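Local coordinates for protein acetylxylan esterase A (Aspergillus awamori, PDB 5X6S) that removes acetyl side groups from the backbone of acetylated xylans as a secreted serine esterase of carbohydrate esterase family 1, at residues Ala129-Ser143 and Met183-Tyr197. Sequence-based numbering, arbitrary orientation.
With NA (sodium ion), chain G.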
ATOM      1  N   ALA A 129      11.694  -4.909  -2.390  1.00 16.40           N
ATOM      2  CA  ALA A 129      10.884  -4.249  -3.412  1.00 16.26           C
ATOM      3  C   ALA A 129      10.078  -5.276  -4.244  1.00 15.95           C
ATOM      4  O   ALA A 129       8.957  -5.014  -4.628  1.00 18.06           O
ATOM      5  CB  ALA A 129      11.764  -3.395  -4.313  1.00 16.13           C
ATOM      6  N   ALA A 130      10.690  -6.395  -4.557  1.00 15.97           N
ATOM      7  CA  ALA A 130      10.101  -7.452  -5.380  1.00 16.20           C
ATOM      8  C   ALA A 130       9.152  -8.369  -4.619  1.00 16.31           C
ATOM      9  O   ALA A 130       8.158  -8.848  -5.191  1.00 16.46           O
ATOM     10  CB  ALA A 130      11.205  -8.276  -5.983  1.00 17.19           C
ATOM     11  N   THR A 131       9.454  -8.650  -3.359  1.00 16.31           N
ATOM     12  CA  THR A 131       8.673  -9.636  -2.587  1.00 16.01           C
ATOM     13  C   THR A 131       7.511  -8.979  -1.820  1.00 16.24           C
ATOM     14  O   THR A 131       6.461  -9.597  -1.692  1.00 16.85           O
ATOM     15  CB  THR A 131       9.541 -10.435  -1.592  1.00 16.87           C
ATOM     16  OG1 THR A 131      10.363  -9.542  -0.826  1.00 15.92           O
ATOM     17  CG2 THR A 131      10.427 -11.476  -2.310  1.00 15.38           C
ATOM     18  N   TYR A 132       7.720  -7.761  -1.286  1.00 16.92           N
ATOM     19  CA  TYR A 132       6.684  -6.965  -0.573  1.00 17.09           C
ATOM     20  C   TYR A 132       6.480  -5.566  -1.211  1.00 18.52           C
ATOM     21  O   TYR A 132       6.507  -4.550  -0.531  1.00 18.93           O
ATOM     22  CB  TYR A 132       6.955  -6.939   0.973  1.00 16.79           C
ATOM     23  CG  TYR A 132       7.077  -8.337   1.460  1.00 16.52           C
ATOM     24  CD1 TYR A 132       5.952  -9.043   1.898  1.00 18.30           C
ATOM     25  CD2 TYR A 132       8.296  -9.025   1.380  1.00 16.86           C
ATOM     26  CE1 TYR A 132       6.048 -10.362   2.267  1.00 16.61           C
ATOM     27  CE2 TYR A 132       8.401 -10.349   1.758  1.00 16.71           C
ATOM     28  CZ  TYR A 132       7.253 -11.016   2.180  1.00 17.40           C
ATOM     29  OH  TYR A 132       7.346 -12.342   2.510  1.00 18.47           O
ATOM     30  N   PRO A 133       6.274  -5.510  -2.565  1.00 20.03           N
ATOM     31  CA  PRO A 133       6.124  -4.192  -3.232  1.00 18.91           C
ATOM     32  C   PRO A 133       5.042  -3.300  -2.615  1.00 18.38           C
ATOM     33  O   PRO A 133       5.197  -2.083  -2.576  1.00 18.54           O
ATOM     34  CB  PRO A 133       5.745  -4.574  -4.672  1.00 18.62           C
ATOM     35  CG  PRO A 133       5.167  -5.966  -4.558  1.00 18.69           C
ATOM     36  CD  PRO A 133       6.035  -6.614  -3.515  1.00 19.18           C
ATOM     37  N   GLU A 134       3.985  -3.926  -2.083  1.00 18.64           N
ATOM     38  CA  GLU A 134       2.842  -3.250  -1.447  1.00 17.62           C
ATOM     39  C   GLU A 134       3.191  -2.392  -0.244  1.00 18.35           C
ATOM     40  O   GLU A 134       2.458  -1.488   0.069  1.00 18.08           O
ATOM     41  CB  GLU A 134       1.751  -4.266  -1.040  1.00 18.23           C
ATOM     42  CG  GLU A 134       2.079  -5.208   0.156  1.00 18.92           C
ATOM     43  CD  GLU A 134       2.938  -6.425  -0.173  1.00 18.93           C
ATOM     44  OE1 GLU A 134       3.385  -6.554  -1.339  1.00 18.57           O
ATOM     45  OE2 GLU A 134       3.181  -7.272   0.730  1.00 18.03           O
ATOM     46  N   LEU A 135       4.315  -2.685   0.433  1.00 17.68           N
ATOM     47  CA  LEU A 135       4.670  -1.950   1.634  1.00 16.68           C
ATOM     48  C   LEU A 135       5.413  -0.606   1.395  1.00 16.08           C
ATOM     49  O   LEU A 135       5.382   0.281   2.255  1.00 15.81           O
ATOM     50  CB  LEU A 135       5.514  -2.840   2.560  1.00 15.48           C
ATOM     51  CG  LEU A 135       4.807  -4.046   3.143  1.00 16.05           C
ATOM     52  CD1 LEU A 135       5.798  -4.856   3.990  1.00 19.86           C
ATOM     53  CD2 LEU A 135       3.558  -3.683   3.943  1.00 19.11           C
ATOM     54  N   PHE A 136       6.052  -0.457   0.227  1.00 17.07           N
ATOM     55  CA  PHE A 136       7.098   0.547   0.034  1.00 16.94           C
ATOM     56  C   PHE A 136       6.763   1.561  -1.058  1.00 18.44           C
ATOM     57  O   PHE A 136       6.447   1.171  -2.180  1.00 17.11           O
ATOM     58  CB  PHE A 136       8.430  -0.105  -0.254  1.00 18.18           C
ATOM     59  CG  PHE A 136       8.886  -1.037   0.830  1.00 17.73           C
ATOM     60  CD1 PHE A 136       9.256  -0.536   2.080  1.00 16.08           C
ATOM     61  CD2 PHE A 136       8.861  -2.414   0.622  1.00 16.22           C
ATOM     62  CE1 PHE A 136       9.614  -1.386   3.099  1.00 15.94           C
ATOM     63  CE2 PHE A 136       9.195  -3.281   1.628  1.00 18.28           C
ATOM     64  CZ  PHE A 136       9.591  -2.783   2.879  1.00 17.59           C
ATOM     65  N   ALA A 137       6.833   2.859  -0.691  1.00 16.57           N
ATOM     66  CA  ALA A 137       6.618   3.981  -1.592  1.00 16.47           C
ATOM     67  C   ALA A 137       7.819   4.217  -2.478  1.00 16.87           C
ATOM     68  O   ALA A 137       7.683   4.612  -3.639  1.00 18.24           O
ATOM     69  CB  ALA A 137       6.317   5.231  -0.780  1.00 18.06           C
ATOM     70  N   ALA A 138       9.023   3.956  -1.948  1.00 16.63           N
ATOM     71  CA  ALA A 138      10.299   4.174  -2.677  1.00 17.26           C
ATOM     72  C   ALA A 138      11.383   3.462  -1.956  1.00 16.63           C
ATOM     73  O   ALA A 138      11.228   3.147  -0.739  1.00 16.47           O
ATOM     74  CB  ALA A 138      10.642   5.670  -2.798  1.00 16.74           C
ATOM     75  N   ALA A 139      12.474   3.199  -2.664  1.00 16.64           N
ATOM     76  CA  ALA A 139      13.626   2.471  -2.167  1.00 16.43           C
ATOM     77  C   ALA A 139      14.873   3.082  -2.717  1.00 17.52           C
ATOM     78  O   ALA A 139      14.859   3.530  -3.898  1.00 16.34           O
ATOM     79  CB  ALA A 139      13.595   1.033  -2.599  1.00 17.27           C
ATOM     80  N   THR A 140      15.958   3.052  -1.928  1.00 16.28           N
ATOM     81  CA  THR A 140      17.294   3.532  -2.389  1.00 16.64           C
ATOM     82  C   THR A 140      18.280   2.412  -2.176  1.00 16.35           C
ATOM     83  O   THR A 140      18.424   1.903  -1.048  1.00 16.72           O
ATOM     84  CB  THR A 140      17.722   4.876  -1.684  1.00 16.19           C
ATOM     85  OG1 THR A 140      16.807   5.932  -2.030  1.00 17.89           O
ATOM     86  CG2 THR A 140      19.148   5.320  -2.097  1.00 16.00           C
ATOM     87  N   VAL A 141      18.994   2.032  -3.220  1.00 15.95           N
ATOM     88  CA  VAL A 141      19.914   0.915  -3.237  1.00 16.94           C
ATOM     89  C   VAL A 141      21.346   1.447  -3.342  1.00 18.19           C
ATOM     90  O   VAL A 141      21.698   2.119  -4.353  1.00 18.95           O
ATOM     91  CB  VAL A 141      19.585  -0.060  -4.411  1.00 17.36           C
ATOM     92  CG1 VAL A 141      20.523  -1.218  -4.512  1.00 16.25           C
ATOM     93  CG2 VAL A 141      18.132  -0.560  -4.317  1.00 18.02           C
ATOM     94  N   TYR A 142      22.132   1.216  -2.294  1.00 17.38           N
ATOM     95  CA  TYR A 142      23.576   1.564  -2.269  1.00 18.39           C
ATOM     96  C   TYR A 142      24.467   0.338  -2.556  1.00 17.59           C
ATOM     97  O   TYR A 142      24.843  -0.425  -1.650  1.00 17.45           O
ATOM     98  CB  TYR A 142      23.997   2.261  -0.951  1.00 16.76           C
ATOM     99  CG  TYR A 142      23.469   3.643  -0.825  1.00 17.01           C
ATOM    100  CD1 TYR A 142      24.047   4.697  -1.559  1.00 16.91           C
ATOM    101  CD2 TYR A 142      22.377   3.939  -0.007  1.00 16.21           C
ATOM    102  CE1 TYR A 142      23.542   5.970  -1.486  1.00 18.60           C
ATOM    103  CE2 TYR A 142      21.867   5.269   0.076  1.00 16.06           C
ATOM    104  CZ  TYR A 142      22.479   6.263  -0.652  1.00 18.30           C
ATOM    105  OH  TYR A 142      22.050   7.546  -0.612  1.00 18.64           O
ATOM    106  N   SER A 143      24.816   0.145  -3.845  1.00 17.72           N
ATOM    107  CA  SER A 143      25.773  -0.934  -4.220  1.00 17.49           C
ATOM    108  C   SER A 143      25.279  -2.329  -3.874  1.00 18.26           C
ATOM    109  O   SER A 143      25.791  -2.989  -2.955  1.00 19.00           O
ATOM    110  CB  SER A 143      27.150  -0.697  -3.588  1.00 17.37           C
ATOM    111  OG  SER A 143      27.600   0.644  -3.803  1.00 19.06           O
ATOM    112  N   MET A 183       8.586 -13.273  -7.976  1.00 21.31           N
ATOM    113  CA  MET A 183       8.706 -13.192  -6.515  1.00 20.82           C
ATOM    114  C   MET A 183       7.357 -12.844  -5.861  1.00 21.16           C
ATOM    115  O   MET A 183       7.174 -13.076  -4.669  1.00 22.29           O
ATOM    116  CB  MET A 183       9.766 -12.174  -6.136  1.00 20.81           C
ATOM    117  CG  MET A 183      11.112 -12.531  -6.754  1.00 21.42           C
ATOM    118  SD  MET A 183      12.508 -11.724  -5.977  1.00 22.13           S
ATOM    119  CE  MET A 183      13.796 -12.487  -6.932  1.00 19.56           C
ATOM    120  N   TYR A 184       6.463 -12.201  -6.596  1.00 19.91           N
ATOM    121  CA  TYR A 184       5.078 -12.107  -6.190  1.00 21.41           C
ATOM    122  C   TYR A 184       4.214 -12.334  -7.433  1.00 21.99           C
ATOM    123  O   TYR A 184       3.691 -11.365  -8.009  1.00 22.27           O
ATOM    124  CB  TYR A 184       4.765 -10.738  -5.524  1.00 21.32           C
ATOM    125  CG  TYR A 184       3.419 -10.619  -4.863  1.00 21.57           C
ATOM    126  CD1 TYR A 184       2.449 -11.610  -4.985  1.00 20.18           C
ATOM    127  CD2 TYR A 184       3.098  -9.492  -4.078  1.00 21.50           C
ATOM    128  CE1 TYR A 184       1.225 -11.484  -4.367  1.00 19.97           C
ATOM    129  CE2 TYR A 184       1.865  -9.353  -3.489  1.00 20.37           C
ATOM    130  CZ  TYR A 184       0.915 -10.335  -3.636  1.00 20.08           C
ATOM    131  OH  TYR A 184      -0.343 -10.191  -3.067  1.00 19.82           O
ATOM    132  N   SER A 185       4.034 -13.589  -7.852  1.00 23.02           N
ATOM    133  CA  SER A 185       3.349 -13.771  -9.153  1.00 25.12           C
ATOM    134  C   SER A 185       1.912 -13.302  -9.151  1.00 23.41           C
ATOM    135  O   SER A 185       1.162 -13.497  -8.168  1.00 22.79           O
ATOM    136  CB  SER A 185       3.475 -15.168  -9.793  1.00 28.82           C
ATOM    137  OG  SER A 185       2.929 -16.135  -8.984  1.00 33.46           O
ATOM    138  N   GLY A 186       1.560 -12.624 -10.230  1.00 21.78           N
ATOM    139  CA  GLY A 186       0.210 -12.119 -10.395  1.00 24.68           C
ATOM    140  C   GLY A 186      -0.031 -10.749  -9.807  1.00 23.67           C
ATOM    141  O   GLY A 186      -1.067 -10.138 -10.041  1.00 23.64           O
ATOM    142  N   TYR A 187       0.939 -10.235  -9.040  1.00 24.28           N
ATOM    143  CA  TYR A 187       0.779  -8.937  -8.422  1.00 23.78           C
ATOM    144  C   TYR A 187       0.790  -7.858  -9.455  1.00 23.82           C
ATOM    145  O   TYR A 187       1.700  -7.815 -10.250  1.00 25.17           O
ATOM    146  CB  TYR A 187       1.937  -8.625  -7.450  1.00 22.30           C
ATOM    147  CG  TYR A 187       1.796  -7.296  -6.760  1.00 19.72           C
ATOM    148  CD1 TYR A 187       0.835  -7.120  -5.761  1.00 18.87           C
ATOM    149  CD2 TYR A 187       2.636  -6.237  -7.050  1.00 20.20           C
ATOM    150  CE1 TYR A 187       0.708  -5.931  -5.078  1.00 20.28           C
ATOM    151  CE2 TYR A 187       2.492  -4.995  -6.376  1.00 21.06           C
ATOM    152  CZ  TYR A 187       1.540  -4.861  -5.373  1.00 20.47           C
ATOM    153  OH  TYR A 187       1.364  -3.677  -4.676  1.00 19.05           O
ATOM    154  N   SER A 188      -0.166  -6.947  -9.390  1.00 25.89           N
ATOM    155  CA  SER A 188      -0.103  -5.799 -10.330  1.00 29.15           C
ATOM    156  C   SER A 188      -0.501  -4.473  -9.653  1.00 30.74           C
ATOM    157  O   SER A 188      -1.108  -3.582 -10.276  1.00 32.75           O
ATOM    158  CB  SER A 188      -0.948  -6.071 -11.599  1.00 30.54           C
ATOM    159  OG  SER A 188      -2.269  -6.382 -11.204  1.00 35.49           O
ATOM    160  N   GLY A 189      -0.157  -4.324  -8.373  1.00 27.90           N
ATOM    161  CA  GLY A 189      -0.423  -3.087  -7.702  1.00 26.32           C
ATOM    162  C   GLY A 189       0.833  -2.196  -7.613  1.00 25.74           C
ATOM    163  O   GLY A 189       1.807  -2.363  -8.339  1.00 25.07           O
ATOM    164  N   SER A 190       0.778  -1.286  -6.662  1.00 24.97           N
ATOM    165  CA  SER A 190       1.813  -0.324  -6.340  1.00 25.24           C
ATOM    166  C   SER A 190       3.149  -1.011  -6.144  1.00 23.76           C
ATOM    167  O   SER A 190       3.209  -2.060  -5.485  1.00 22.86           O
ATOM    168  CB  SER A 190       1.369   0.300  -5.023  1.00 26.32           C
ATOM    169  OG  SER A 190       2.236   1.307  -4.623  1.00 33.65           O
ATOM    170  N   ARG A 191       4.225  -0.422  -6.666  1.00 22.14           N
ATOM    171  CA  ARG A 191       5.593  -0.867  -6.328  1.00 20.52           C
ATOM    172  C   ARG A 191       6.461   0.358  -5.939  1.00 19.09           C
ATOM    173  O   ARG A 191       6.157   1.483  -6.382  1.00 18.38           O
ATOM    174  CB  ARG A 191       6.219  -1.570  -7.512  1.00 20.55           C
ATOM    175  CG  ARG A 191       5.371  -2.685  -8.151  1.00 20.59           C
ATOM    176  CD  ARG A 191       6.075  -3.253  -9.394  1.00 20.63           C
ATOM    177  NE  ARG A 191       5.371  -4.434  -9.881  1.00 20.73           N
ATOM    178  CZ  ARG A 191       5.648  -5.685  -9.542  1.00 23.13           C
ATOM    179  NH1 ARG A 191       6.649  -5.944  -8.735  1.00 21.63           N
ATOM    180  NH2 ARG A 191       4.897  -6.696 -10.012  1.00 22.12           N
ATOM    181  N   PRO A 192       7.514   0.162  -5.139  1.00 18.05           N
ATOM    182  CA  PRO A 192       8.301   1.373  -4.802  1.00 19.05           C
ATOM    183  C   PRO A 192       9.038   1.984  -6.008  1.00 18.00           C
ATOM    184  O   PRO A 192       9.580   1.232  -6.846  1.00 18.97           O
ATOM    185  CB  PRO A 192       9.323   0.861  -3.770  1.00 18.91           C
ATOM    186  CG  PRO A 192       9.410  -0.630  -4.016  1.00 18.03           C
ATOM    187  CD  PRO A 192       8.039  -1.042  -4.475  1.00 19.47           C
ATOM    188  N   ARG A 193       9.106   3.309  -6.033  1.00 18.30           N
ATOM    189  CA  ARG A 193      10.007   4.033  -6.944  1.00 18.14           C
ATOM    190  C   ARG A 193      11.449   3.664  -6.546  1.00 18.17           C
ATOM    191  O   ARG A 193      11.810   3.791  -5.374  1.00 17.81           O
ATOM    192  CB  ARG A 193       9.772   5.517  -6.824  1.00 17.53           C
ATOM    193  CG  ARG A 193       8.376   5.976  -7.132  1.00 19.92           C
ATOM    194  CD  ARG A 193       8.244   7.507  -6.923  1.00 21.02           C
ATOM    195  NE  ARG A 193       8.162   7.911  -5.500  1.00 23.33           N
ATOM    196  CZ  ARG A 193       9.179   8.405  -4.792  1.00 21.44           C
ATOM    197  NH1 ARG A 193      10.354   8.566  -5.348  1.00 17.71           N
ATOM    198  NH2 ARG A 193       9.011   8.726  -3.512  1.00 21.88           N
ATOM    199  N   MET A 194      12.259   3.189  -7.501  1.00 17.84           N
ATOM    200  CA  MET A 194      13.583   2.687  -7.252  1.00 18.06           C
ATOM    201  C   MET A 194      14.683   3.692  -7.607  1.00 19.05           C
ATOM    202  O   MET A 194      14.682   4.255  -8.694  1.00 18.68           O
ATOM    203  CB  MET A 194      13.837   1.403  -8.025  1.00 17.16           C
ATOM    204  CG  MET A 194      12.849   0.280  -7.813  1.00 18.35           C
ATOM    205  SD  MET A 194      12.717  -0.204  -6.044  1.00 18.66           S
ATOM    206  CE  MET A 194      14.321  -0.866  -5.792  1.00 16.51           C
ATOM    207  N   GLN A 195      15.641   3.859  -6.701  1.00 18.31           N
ATOM    208  CA  GLN A 195      16.842   4.663  -6.928  1.00 18.61           C
ATOM    209  C   GLN A 195      18.033   3.804  -6.638  1.00 18.43           C
ATOM    210  O   GLN A 195      18.200   3.298  -5.500  1.00 18.19           O
ATOM    211  CB  GLN A 195      16.837   5.882  -6.005  1.00 19.29           C
ATOM    212  CG  GLN A 195      18.027   6.783  -6.143  1.00 19.27           C
ATOM    213  CD  GLN A 195      17.943   7.954  -5.165  1.00 21.30           C
ATOM    214  OE1 GLN A 195      17.976   7.761  -3.928  1.00 20.07           O
ATOM    215  NE2 GLN A 195      17.787   9.160  -5.698  1.00 18.23           N
ATOM    216  N   ILE A 196      18.880   3.616  -7.655  1.00 18.43           N
ATOM    217  CA  ILE A 196      19.984   2.648  -7.639  1.00 17.63           C
ATOM    218  C   ILE A 196      21.343   3.360  -7.758  1.00 19.33           C
ATOM    219  O   ILE A 196      21.641   3.952  -8.808  1.00 19.77           O
ATOM    220  CB  ILE A 196      19.838   1.634  -8.809  1.00 18.00           C
ATOM    221  CG1 ILE A 196      18.408   1.105  -8.900  1.00 17.89           C
ATOM    222  CG2 ILE A 196      20.931   0.544  -8.779  1.00 17.10           C
ATOM    223  CD1 ILE A 196      17.881   0.357  -7.665  1.00 18.26           C
ATOM    224  N   TYR A 197      22.174   3.293  -6.711  1.00 18.56           N
ATOM    225  CA  TYR A 197      23.537   3.808  -6.738  1.00 19.34           C
ATOM    226  C   TYR A 197      24.535   2.672  -6.929  1.00 19.74           C
ATOM    227  O   TYR A 197      24.368   1.584  -6.393  1.00 21.13           O
ATOM    228  CB  TYR A 197      23.912   4.469  -5.411  1.00 19.36           C
ATOM    229  CG  TYR A 197      23.264   5.796  -5.072  1.00 16.72           C
ATOM    230  CD1 TYR A 197      21.992   5.873  -4.462  1.00 16.24           C
ATOM    231  CD2 TYR A 197      23.950   6.987  -5.292  1.00 19.11           C
ATOM    232  CE1 TYR A 197      21.441   7.117  -4.100  1.00 15.70           C
ATOM    233  CE2 TYR A 197      23.410   8.227  -4.902  1.00 18.65           C
ATOM    234  CZ  TYR A 197      22.167   8.293  -4.314  1.00 17.96           C
ATOM    235  OH  TYR A 197      21.681   9.535  -3.946  1.00 16.22           O
TER
HETATM  236 NA    NA G 305      -0.095  -0.144   0.645  1.00 29.11          NA
HETATM  237  O   HOH W   1       8.369  -4.013  -7.134  1.00 18.59           O
HETATM  238  O   HOH W   2       7.553  -8.593  -7.764  1.00 17.41           O
HETATM  239  O   HOH W   3       4.100   0.211  -2.980  1.00 21.47           O
HETATM  240  O   HOH W   4       5.763   6.538  -4.453  1.00 36.14           O
HETATM  241  O   HOH W   5       5.049   3.662  -5.383  1.00 40.48           O
HETATM  242  O   HOH W   6      -1.230  -2.184   0.095  1.00 35.54           O
HETATM  243  O   HOH W   7       1.161   1.307   1.196  1.00 39.25           O
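Tyr142 and Tyr197 form an offset stack near the C-terminal ends of two adjacent parallel strands, their ring centroids 4.5 Å apart and planes at 21°. Strand 138-142 and residues 193-197 of strand 193-199 are central in the alpha/beta-hydrolase sheet; these short segments run 11° apart. Both tyrosines hold CG beside the backbone N (chi1 -71° in each), which points the rings the same way and lays CE1 of Tyr142 over one face of Tyr197. Tyr142 OH is hydrogen-bonded to Asp268 OD1 and the backbone N of His264.

On the same face, Thr140 OG1 donates to Gln195 OE1 at 2.9 Å, a polar pair under helix 265-272; Gln195 NE2 is hydrogen-bonded to Gln250 OE1. The other face is apolar: Met194, bent at chi2 and chi3, curls its SD to 3.8 Å from Ala129 CB, where a small residue lets helix 120-131 lie close to the sheet. Pro192 suits the strand entrance: its puckered ring packs against Ala129 CB and Phe136 CB, and its N, lacking a hydrogen, lies near Phe136 O without a bond.

Beyond the sheet, Pro133 CG sits over one face of Tyr187, 3.4 Å from CE2. At the far end Ser143, whose OG hydrogen-bonds the backbone N of Val261, lies close to Ser119, the probable nucleophile, and Ser143 N donates to Tyr197 O at 3.0 Å.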